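Local coordinates for protein 11S globulin subunit beta (Cucurbita maxima, PDB 2E9Q) that serves as a seed storage protein, a reserve of nutrients laid down as a hexamer of two-chain subunits, at residues D135-P140 and R285-I290; N208-F213 and R230-E235; L322-G327 and I397-N402. One frame throughout, in Å; residues are numbered along the deposited sequence. Where two conformers were deposited one is given.

How the contacts relate
Contacts 1 and 3 lie deep in the chain and contact 2 far out on it. Contact 1 adds strand 287-289 to the edge of a sheet of the N-terminal cupin domain. Contact 3 pairs two inner strands of the matching sheet in the C-terminal domain. The centres of these two are about 12 Å apart, and they touch through Leu-136 and Ile-290 on one side and Ala-324, Arg-326, Ile-397 and Phe-399 on the other. Contact 2 sits about 31 Å from contact 1, centre to centre, in a helical extension beside a second subunit. Strand pairing rules contacts 1 and 3; contact 2, peripheral but buried, combines side-chain bonds to carbonyls with packing of Leu-232 on Phe-210.

Contact 1 of 3, residues D135-P140 and R285-I290; sequences DLLVVP and RLKQNI
Leu-137 and Lys-287 meet side by side as a non-hydrogen-bonded pair of two antiparallel strands. CD2 of Leu-137 lies 3.5 Å from CB of Lys-287, and the two side chains point the same way. The first torsion of Lys-287 (chi1 73°) sets CG between the backbone N and the carbonyl carbon. The chain then runs straight past Leu-137 and bends only at its last torsion (chi4 -82°). The methylenes also pass obliquely by Asp-135, whose OD2 is 3.9 Å from CD of Lys-287. The charged ends do not pair: NZ of Lys-287 bonds to Pro-130 O, and OD2 of Asp-135 takes the backbone N-H of Arg-132.

On the same face Asp-135 crosses Asn-289 at about a right angle, with its OD1 3.1 Å from CB of Asn-289. Leu-136 and Gln-288 turn to the other face and form the hydrogen-bonded pair. Leu-136 N reaches Gln-288 O at 2.9 Å, and Gln-288 N returns to Leu-136 O at 3.2 Å. Val-138 N bonds to Leu-286 O at 2.9 Å. CB of Leu-136 touches CD1 of Ile-290 at 4.0 Å. The Gln-288 amide turns to Thr-313 OG1 and Thr-308 O, across to the C-terminal domain.

Strand 287-289 is the last strand, within this chain, of the N-terminal cupin sheet, beside strand 135-139. Backbone bonds join the pair, and Arg-96 bridges it, donating to both Val-138 O and Leu-286 O. OD2 of Asp-135 and NZ of Lys-287 bond to strand 129-132, the Gln-288 amide to Thr-308 and Thr-313, so neighbours on both faces satisfy these polar groups.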
loop_
_atom_site.group_PDB
_atom_site.type_symbol
_atom_site.label_atom_id
_atom_site.label_comp_id
_atom_site.label_asym_id
_atom_site.label_seq_id
_atom_site.Cartn_x
_atom_site.Cartn_y
_atom_site.Cartn_z
ATOM N N ASP A 135 26.847 -10.923 9.676
ATOM C CA ASP A 135 26.003 -9.789 10.001
ATOM C C ASP A 135 25.027 -9.501 8.869
ATOM O O ASP A 135 25.364 -9.598 7.681
ATOM C CB ASP A 135 26.834 -8.523 10.262
ATOM C CG ASP A 135 27.510 -8.531 11.634
ATOM O OD1 ASP A 135 27.060 -9.288 12.518
ATOM O OD2 ASP A 135 28.484 -7.771 11.819
ATOM N N LEU A 136 23.812 -9.150 9.266
ATOM C CA LEU A 136 22.749 -8.784 8.357
ATOM C C LEU A 136 22.588 -7.307 8.694
ATOM O O LEU A 136 22.052 -6.961 9.757
ATOM C CB LEU A 136 21.473 -9.560 8.703
ATOM C CG LEU A 136 20.219 -9.398 7.834
ATOM C CD1 LEU A 136 19.741 -7.957 7.877
ATOM C CD2 LEU A 136 20.531 -9.821 6.389
ATOM N N LEU A 137 23.077 -6.445 7.811
ATOM C CA LEU A 137 22.999 -5.009 8.018
ATOM C C LEU A 137 21.733 -4.459 7.383
ATOM O O LEU A 137 21.243 -4.990 6.386
ATOM C CB LEU A 137 24.223 -4.320 7.399
ATOM C CG LEU A 137 25.559 -4.990 7.752
ATOM C CD1 LEU A 137 26.734 -4.263 7.091
ATOM C CD2 LEU A 137 25.720 -4.987 9.266
ATOM N N VAL A 138 21.217 -3.379 7.953
ATOM C CA VAL A 138 20.017 -2.753 7.435
ATOM C C VAL A 138 20.346 -1.353 6.925
ATOM O O VAL A 138 21.165 -0.646 7.510
ATOM C CB VAL A 138 18.932 -2.649 8.540
ATOM C CG1 VAL A 138 17.718 -1.850 8.036
ATOM C CG2 VAL A 138 18.517 -4.045 8.977
ATOM N N VAL A 139 19.713 -0.964 5.825
ATOM C CA VAL A 139 19.910 0.366 5.279
ATOM C C VAL A 139 18.555 0.864 4.795
ATOM O O VAL A 139 18.100 0.487 3.718
ATOM C CB VAL A 139 20.896 0.374 4.092
ATOM C CG1 VAL A 139 21.122 1.803 3.621
ATOM C CG2 VAL A 139 22.211 -0.258 4.496
ATOM N N PRO A 140 17.878 1.711 5.597
ATOM C CA PRO A 140 16.564 2.227 5.186
ATOM C C PRO A 140 16.692 3.057 3.921
ATOM O O PRO A 140 17.780 3.547 3.595
ATOM C CB PRO A 140 16.129 3.085 6.376
ATOM C CG PRO A 140 16.833 2.451 7.542
ATOM C CD PRO A 140 18.211 2.150 6.963
ATOM N N ARG A 285 18.870 -0.906 16.848
ATOM C CA ARG A 285 20.058 -1.511 16.264
ATOM C C ARG A 285 19.812 -1.558 14.750
ATOM O O ARG A 285 18.664 -1.572 14.303
ATOM C CB ARG A 285 20.268 -2.928 16.807
ATOM C CG ARG A 285 19.498 -3.211 18.080
ATOM C CD ARG A 285 18.309 -4.103 17.784
ATOM N NE ARG A 285 17.248 -3.966 18.771
ATOM C CZ ARG A 285 16.564 -2.849 18.966
ATOM N NH1 ARG A 285 15.604 -2.800 19.880
ATOM N NH2 ARG A 285 16.846 -1.780 18.258
ATOM N N LEU A 286 20.891 -1.539 13.974
ATOM C CA LEU A 286 20.790 -1.558 12.523
ATOM C C LEU A 286 21.432 -2.807 11.946
ATOM O O LEU A 286 21.772 -2.859 10.762
ATOM C CB LEU A 286 21.452 -0.314 11.934
ATOM C CG LEU A 286 20.897 1.009 12.461
ATOM C CD1 LEU A 286 21.429 2.168 11.633
ATOM C CD2 LEU A 286 19.383 0.970 12.402
ATOM N N LYS A 287 21.610 -3.809 12.798
ATOM C CA LYS A 287 22.184 -5.058 12.367
ATOM C C LYS A 287 21.904 -6.144 13.371
ATOM O O LYS A 287 21.528 -5.868 14.514
ATOM C CB LYS A 287 23.697 -4.935 12.161
ATOM C CG LYS A 287 24.553 -4.844 13.420
ATOM C CD LYS A 287 26.027 -5.055 13.048
ATOM C CE LYS A 287 26.972 -4.883 14.230
ATOM N NZ LYS A 287 27.298 -3.440 14.490
ATOM N N GLN A 288 22.084 -7.382 12.914
ATOM C CA GLN A 288 21.900 -8.586 13.709
ATOM C C GLN A 288 22.732 -9.672 13.036
ATOM O O GLN A 288 22.653 -9.861 11.818
ATOM C CB GLN A 288 20.431 -9.015 13.730
ATOM C CG GLN A 288 20.181 -10.314 14.514
ATOM C CD GLN A 288 18.748 -10.823 14.402
ATOM O OE1 GLN A 288 17.813 -10.047 14.227
ATOM N NE2 GLN A 288 18.573 -12.136 14.522
ATOM N N ASN A 289 23.540 -10.380 13.812
ATOM C CA ASN A 289 24.350 -11.439 13.232
ATOM C C ASN A 289 23.534 -12.713 13.256
ATOM O O ASN A 289 23.060 -13.136 14.314
ATOM C CB ASN A 289 25.638 -11.644 14.026
ATOM C CG ASN A 289 26.641 -12.496 13.280
ATOM O OD1 ASN A 289 27.551 -11.983 12.629
ATOM N ND2 ASN A 289 26.468 -13.801 13.354
ATOM N N ILE A 290 23.354 -13.320 12.088
ATOM C CA ILE A 290 22.586 -14.551 11.991
ATOM C C ILE A 290 23.493 -15.668 11.509
ATOM O O ILE A 290 23.038 -16.681 10.978
ATOM C CB ILE A 290 21.374 -14.382 11.045
ATOM C CG1 ILE A 290 21.803 -13.740 9.723
ATOM C CG2 ILE A 290 20.321 -13.519 11.715
ATOM C CD1 ILE A 290 20.641 -13.467 8.794
#

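Contact 2 of 3, residues N208-F213 and R230-E235; sequences NIFSGF and RKLKGE
Two overlapping type I turns, 208-211 and 210-213, the first opened by an Asx motif, meet the end of helix 226-233 in the helical extension of the N-terminal cupin domain. OD1 of Asn-208 accepts the backbone N-H of Ser-211 at 3.0 Å and, more weakly, that of Phe-210. OG of Ser-211 donates to Asn-208 O at 2.9 Å, in the carbonyl plane and on a lone pair. These bonds fix the first turn and hold the Asn-208 amide. Its ND2 faces the helix end and gives weak bonds to Leu-232 O and Lys-233 O, both at 3.2 Å. The stronger bond of ND2 goes to Gly-181 O. Gly-234, with positive phi, is the first residue to leave the helical conformation.

Leu-232 covers one face of the Phe-210 ring. Its chi1 of -170° brings CG to the ring, and chi2 of 58° sets the methyls over it. CD1 of Leu-232 makes an off-centre CH-pi contact, 4.1 Å from the ring centroid, and CD2 lies over the same face toward the rim. Ile-209 CG1 covers the opposite face. Phe-222 meets the ring nearly at right angles, and Tyr-429 of a second subunit packs on both Phe-210 and Leu-232.

Lys-233 runs extended past Ser-211. Its NZ forms a salt bridge with Asp-215, and it bonds to Phe-213 O at 2.7 Å, with a C=O...N angle of 163°.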
loop_
_atom_site.group_PDB
_atom_site.type_symbol
_atom_site.label_atom_id
_atom_site.label_comp_id
_atom_site.label_asym_id
_atom_site.label_seq_id
_atom_site.Cartn_x
_atom_site.Cartn_y
_atom_site.Cartn_z
ATOM N N ASN A 208 28.227 11.841 -9.627
ATOM C CA ASN A 208 27.681 11.911 -8.277
ATOM C C ASN A 208 26.666 13.055 -8.256
ATOM O O ASN A 208 26.587 13.822 -9.211
ATOM C CB ASN A 208 28.812 12.150 -7.268
ATOM C CG ASN A 208 29.568 13.440 -7.531
ATOM O OD1 ASN A 208 28.967 14.502 -7.718
ATOM N ND2 ASN A 208 30.893 13.354 -7.539
ATOM N N ILE A 209 25.903 13.189 -7.175
ATOM C CA ILE A 209 24.878 14.241 -7.110
ATOM C C ILE A 209 25.348 15.680 -7.267
ATOM O O ILE A 209 24.562 16.548 -7.640
ATOM C CB ILE A 209 24.083 14.177 -5.798
ATOM C CG1 ILE A 209 25.029 14.410 -4.610
ATOM C CG2 ILE A 209 23.348 12.847 -5.716
ATOM C CD1 ILE A 209 24.350 14.416 -3.268
ATOM N N PHE A 210 26.617 15.950 -6.983
ATOM C CA PHE A 210 27.106 17.319 -7.104
ATOM C C PHE A 210 27.482 17.699 -8.527
ATOM O O PHE A 210 27.393 18.865 -8.891
ATOM C CB PHE A 210 28.303 17.545 -6.169
ATOM C CG PHE A 210 27.970 17.355 -4.727
ATOM C CD1 PHE A 210 28.522 16.310 -4.004
ATOM C CD2 PHE A 210 27.030 18.178 -4.106
ATOM C CE1 PHE A 210 28.142 16.076 -2.682
ATOM C CE2 PHE A 210 26.643 17.950 -2.783
ATOM C CZ PHE A 210 27.200 16.895 -2.074
ATOM N N SER A 211 27.883 16.723 -9.340
ATOM C CA SER A 211 28.281 17.032 -10.710
ATOM C C SER A 211 27.153 17.572 -11.565
ATOM O O SER A 211 27.391 18.059 -12.668
ATOM C CB SER A 211 28.935 15.819 -11.394
ATOM O OG SER A 211 28.059 14.720 -11.517
ATOM N N GLY A 212 25.927 17.518 -11.056
ATOM C CA GLY A 212 24.803 18.041 -11.811
ATOM C C GLY A 212 24.466 19.495 -11.504
ATOM O O GLY A 212 23.627 20.089 -12.177
ATOM N N PHE A 213 25.114 20.081 -10.498
ATOM C CA PHE A 213 24.854 21.483 -10.128
ATOM C C PHE A 213 25.897 22.459 -10.681
ATOM O O PHE A 213 27.059 22.102 -10.880
ATOM C CB PHE A 213 24.813 21.645 -8.599
ATOM C CG PHE A 213 23.573 21.086 -7.953
ATOM C CD1 PHE A 213 22.340 21.706 -8.121
ATOM C CD2 PHE A 213 23.640 19.932 -7.175
ATOM C CE1 PHE A 213 21.195 21.188 -7.532
ATOM C CE2 PHE A 213 22.490 19.407 -6.579
ATOM C CZ PHE A 213 21.272 20.036 -6.760
ATOM N N ARG A 230 35.332 21.550 -8.161
ATOM C CA ARG A 230 35.695 20.525 -9.130
ATOM C C ARG A 230 36.081 19.211 -8.458
ATOM O O ARG A 230 35.850 18.127 -9.001
ATOM C CB ARG A 230 36.822 21.005 -10.047
ATOM C CG ARG A 230 36.963 20.117 -11.269
ATOM C CD ARG A 230 37.724 20.778 -12.408
ATOM N NE ARG A 230 37.346 20.180 -13.689
ATOM C CZ ARG A 230 37.879 20.497 -14.865
ATOM N NH1 ARG A 230 38.835 21.416 -14.947
ATOM N NH2 ARG A 230 37.440 19.902 -15.965
ATOM N N LYS A 231 36.671 19.304 -7.275
ATOM C CA LYS A 231 37.043 18.105 -6.541
ATOM C C LYS A 231 35.751 17.404 -6.118
ATOM O O LYS A 231 35.633 16.180 -6.167
ATOM C CB LYS A 231 37.855 18.486 -5.307
ATOM C CG LYS A 231 39.314 18.817 -5.588
ATOM C CD LYS A 231 40.111 17.548 -5.857
ATOM C CE LYS A 231 41.606 17.809 -5.829
ATOM N NZ LYS A 231 42.387 16.537 -5.830
ATOM N N LEU A 232 34.781 18.215 -5.716
ATOM C CA LEU A 232 33.485 17.729 -5.280
ATOM C C LEU A 232 32.811 16.982 -6.426
ATOM O O LEU A 232 32.407 15.830 -6.277
ATOM C CB LEU A 232 32.631 18.919 -4.851
ATOM C CG LEU A 232 31.310 18.686 -4.129
ATOM C CD1 LEU A 232 31.555 17.881 -2.858
ATOM C CD2 LEU A 232 30.677 20.037 -3.813
ATOM N N LYS A 233 32.705 17.648 -7.570
ATOM C CA LYS A 233 32.080 17.061 -8.747
ATOM C C LYS A 233 32.787 15.799 -9.241
ATOM O O LYS A 233 32.180 14.973 -9.919
ATOM C CB LYS A 233 32.030 18.083 -9.881
ATOM C CG LYS A 233 31.223 19.338 -9.572
ATOM C CD LYS A 233 30.929 20.095 -10.857
ATOM C CE LYS A 233 29.974 21.244 -10.628
ATOM N NZ LYS A 233 29.533 21.850 -11.913
ATOM N N GLY A 234 34.068 15.663 -8.913
ATOM C CA GLY A 234 34.819 14.495 -9.335
ATOM C C GLY A 234 34.783 14.206 -10.828
ATOM O O GLY A 234 34.756 13.050 -11.238
ATOM N N GLU A 235 34.791 15.250 -11.648
ATOM C CA GLU A 235 34.753 15.072 -13.097
ATOM C C GLU A 235 35.852 14.128 -13.596
ATOM O O GLU A 235 35.726 13.534 -14.666
ATOM C CB GLU A 235 34.901 16.425 -13.800
ATOM C CG GLU A 235 33.790 17.432 -13.510
ATOM C CD GLU A 235 32.486 17.088 -14.209
ATOM O OE1 GLU A 235 31.490 17.818 -14.012
ATOM O OE2 GLU A 235 32.461 16.089 -14.960
#

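Contact 3 of 3, residues L322-G327 and I397-N402; sequences LSAERG and IAFKTN
Ser-323 OG donates to Asn-402 O at 2.6 Å. Its chi1 of 54° swings the hydroxyl to that carbonyl, just past the end of strand 397-400. Glu-325 and Lys-400 form a salt bridge on the same face, with OE2 of Glu-325 3.3 Å from NZ of Lys-400. As a hydrogen bond it is weak. Each end is held more strongly elsewhere: OE1 of Glu-325 by a salt bridge to Arg-447, NZ of Lys-400 by Ser-345 OG.

Four backbone bonds join the strands. Lys-400 N reaches Ser-323 O at 2.7 Å, and Ser-323 N returns to Lys-400 O. Ala-398 N meets Glu-325 O at 2.7 Å and almost straight (177°), while Glu-325 N bonds to Ala-398 O.

The other face is largely apolar. CD1 of Ile-397 lies 4.1 Å from CB of Ala-324 and 3.9 Å from CB of Arg-326. CG1 of Ile-397 lies over one face of the Phe-399 ring, toward its rim. That ring meets the Phe-160 ring of the N-terminal domain, the planes nearly parallel.

This is an antiparallel pair inside a sheet of the C-terminal cupin barrel. Its charged face adjoins Arg-447, assigned to a magnesium site, and its apolar face meets the first cupin domain.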
loop_
_atom_site.group_PDB
_atom_site.type_symbol
_atom_site.label_atom_id
_atom_site.label_comp_id
_atom_site.label_asym_id
_atom_site.label_seq_id
_atom_site.Cartn_x
_atom_site.Cartn_y
_atom_site.Cartn_z
ATOM N N LEU A 322 11.131 -5.810 5.834
ATOM C CA LEU A 322 11.936 -6.855 5.226
ATOM C C LEU A 322 12.474 -7.713 6.366
ATOM O O LEU A 322 12.480 -7.283 7.519
ATOM C CB LEU A 322 13.117 -6.247 4.453
ATOM C CG LEU A 322 12.858 -5.226 3.340
ATOM C CD1 LEU A 322 14.198 -4.728 2.824
ATOM C CD2 LEU A 322 12.056 -5.844 2.204
ATOM N N SER A 323 12.907 -8.927 6.040
ATOM C CA SER A 323 13.486 -9.835 7.021
ATOM C C SER A 323 14.338 -10.864 6.278
ATOM O O SER A 323 14.372 -10.858 5.045
ATOM C CB SER A 323 12.397 -10.499 7.887
ATOM O OG SER A 323 11.394 -11.158 7.138
ATOM N N ALA A 324 15.054 -11.709 7.020
ATOM C CA ALA A 324 15.925 -12.706 6.411
ATOM C C ALA A 324 16.086 -13.962 7.247
ATOM O O ALA A 324 15.889 -13.951 8.468
ATOM C CB ALA A 324 17.295 -12.104 6.143
ATOM N N GLU A 325 16.460 -15.038 6.565
ATOM C CA GLU A 325 16.692 -16.338 7.178
ATOM C C GLU A 325 18.017 -16.829 6.601
ATOM O O GLU A 325 18.236 -16.752 5.384
ATOM C CB GLU A 325 15.583 -17.332 6.806
ATOM C CG GLU A 325 14.226 -17.105 7.477
ATOM C CD GLU A 325 13.204 -18.172 7.095
ATOM O OE1 GLU A 325 12.184 -18.329 7.800
ATOM O OE2 GLU A 325 13.420 -18.857 6.074
ATOM N N ARG A 326 18.900 -17.316 7.469
ATOM C CA ARG A 326 20.193 -17.828 7.044
ATOM C C ARG A 326 20.152 -19.316 7.339
ATOM O O ARG A 326 20.076 -19.725 8.498
ATOM C CB ARG A 326 21.320 -17.149 7.834
ATOM C CG ARG A 326 22.721 -17.282 7.220
ATOM C CD ARG A 326 23.364 -18.637 7.509
ATOM N NE ARG A 326 24.777 -18.646 7.131
ATOM C CZ ARG A 326 25.226 -18.807 5.887
ATOM N NH1 ARG A 326 26.534 -18.787 5.641
ATOM N NH2 ARG A 326 24.370 -19.015 4.891
ATOM N N GLY A 327 20.198 -20.124 6.286
ATOM C CA GLY A 327 20.121 -21.560 6.460
ATOM C C GLY A 327 21.409 -22.320 6.259
ATOM O O GLY A 327 22.323 -21.884 5.559
ATOM N N ILE A 397 21.401 -17.510 2.371
ATOM C CA ILE A 397 20.764 -16.386 3.029
ATOM C C ILE A 397 19.536 -16.082 2.164
ATOM O O ILE A 397 19.652 -15.826 0.954
ATOM C CB ILE A 397 21.681 -15.142 3.101
ATOM C CG1 ILE A 397 20.954 -14.025 3.834
ATOM C CG2 ILE A 397 22.085 -14.679 1.727
ATOM C CD1 ILE A 397 20.575 -14.386 5.248
ATOM N N ALA A 398 18.365 -16.137 2.785
ATOM C CA ALA A 398 17.109 -15.892 2.095
ATOM C C ALA A 398 16.428 -14.603 2.553
ATOM O O ALA A 398 15.966 -14.516 3.686
ATOM C CB ALA A 398 16.174 -17.064 2.314
ATOM N N PHE A 399 16.353 -13.618 1.666
ATOM C CA PHE A 399 15.714 -12.349 1.995
ATOM C C PHE A 399 14.201 -12.438 1.801
ATOM O O PHE A 399 13.725 -13.017 0.818
ATOM C CB PHE A 399 16.282 -11.223 1.128
ATOM C CG PHE A 399 17.771 -11.118 1.186
ATOM C CD1 PHE A 399 18.567 -11.804 0.273
ATOM C CD2 PHE A 399 18.386 -10.345 2.174
ATOM C CE1 PHE A 399 19.965 -11.724 0.333
ATOM C CE2 PHE A 399 19.779 -10.254 2.251
ATOM C CZ PHE A 399 20.573 -10.946 1.327
ATOM N N LYS A 400 13.465 -11.859 2.749
ATOM C CA LYS A 400 12.009 -11.857 2.741
ATOM C C LYS A 400 11.475 -10.454 2.488
ATOM O O LYS A 400 12.021 -9.476 2.993
ATOM C CB LYS A 400 11.482 -12.355 4.091
ATOM C CG LYS A 400 12.121 -13.649 4.577
ATOM C CD LYS A 400 11.814 -14.839 3.676
ATOM C CE LYS A 400 12.510 -16.080 4.210
ATOM N NZ LYS A 400 12.203 -17.307 3.440
ATOM N N THR A 401 10.404 -10.363 1.708
ATOM C CA THR A 401 9.783 -9.084 1.396
ATOM C C THR A 401 8.672 -8.754 2.397
ATOM O O THR A 401 7.619 -8.239 2.022
ATOM C CB THR A 401 9.172 -9.106 0.002
ATOM O OG1 THR A 401 8.236 -10.182 -0.068
ATOM C CG2 THR A 401 10.258 -9.304 -1.062
ATOM N N ASN A 402 8.901 -9.087 3.665
ATOM C CA ASN A 402 7.950 -8.807 4.736
ATOM C C ASN A 402 8.778 -8.712 6.028
ATOM O O ASN A 402 9.851 -9.317 6.116
ATOM C CB ASN A 402 6.928 -9.938 4.857
ATOM C CG ASN A 402 5.654 -9.498 5.555
ATOM O OD1 ASN A 402 4.739 -8.970 4.924
ATOM N ND2 ASN A 402 5.592 -9.700 6.866
#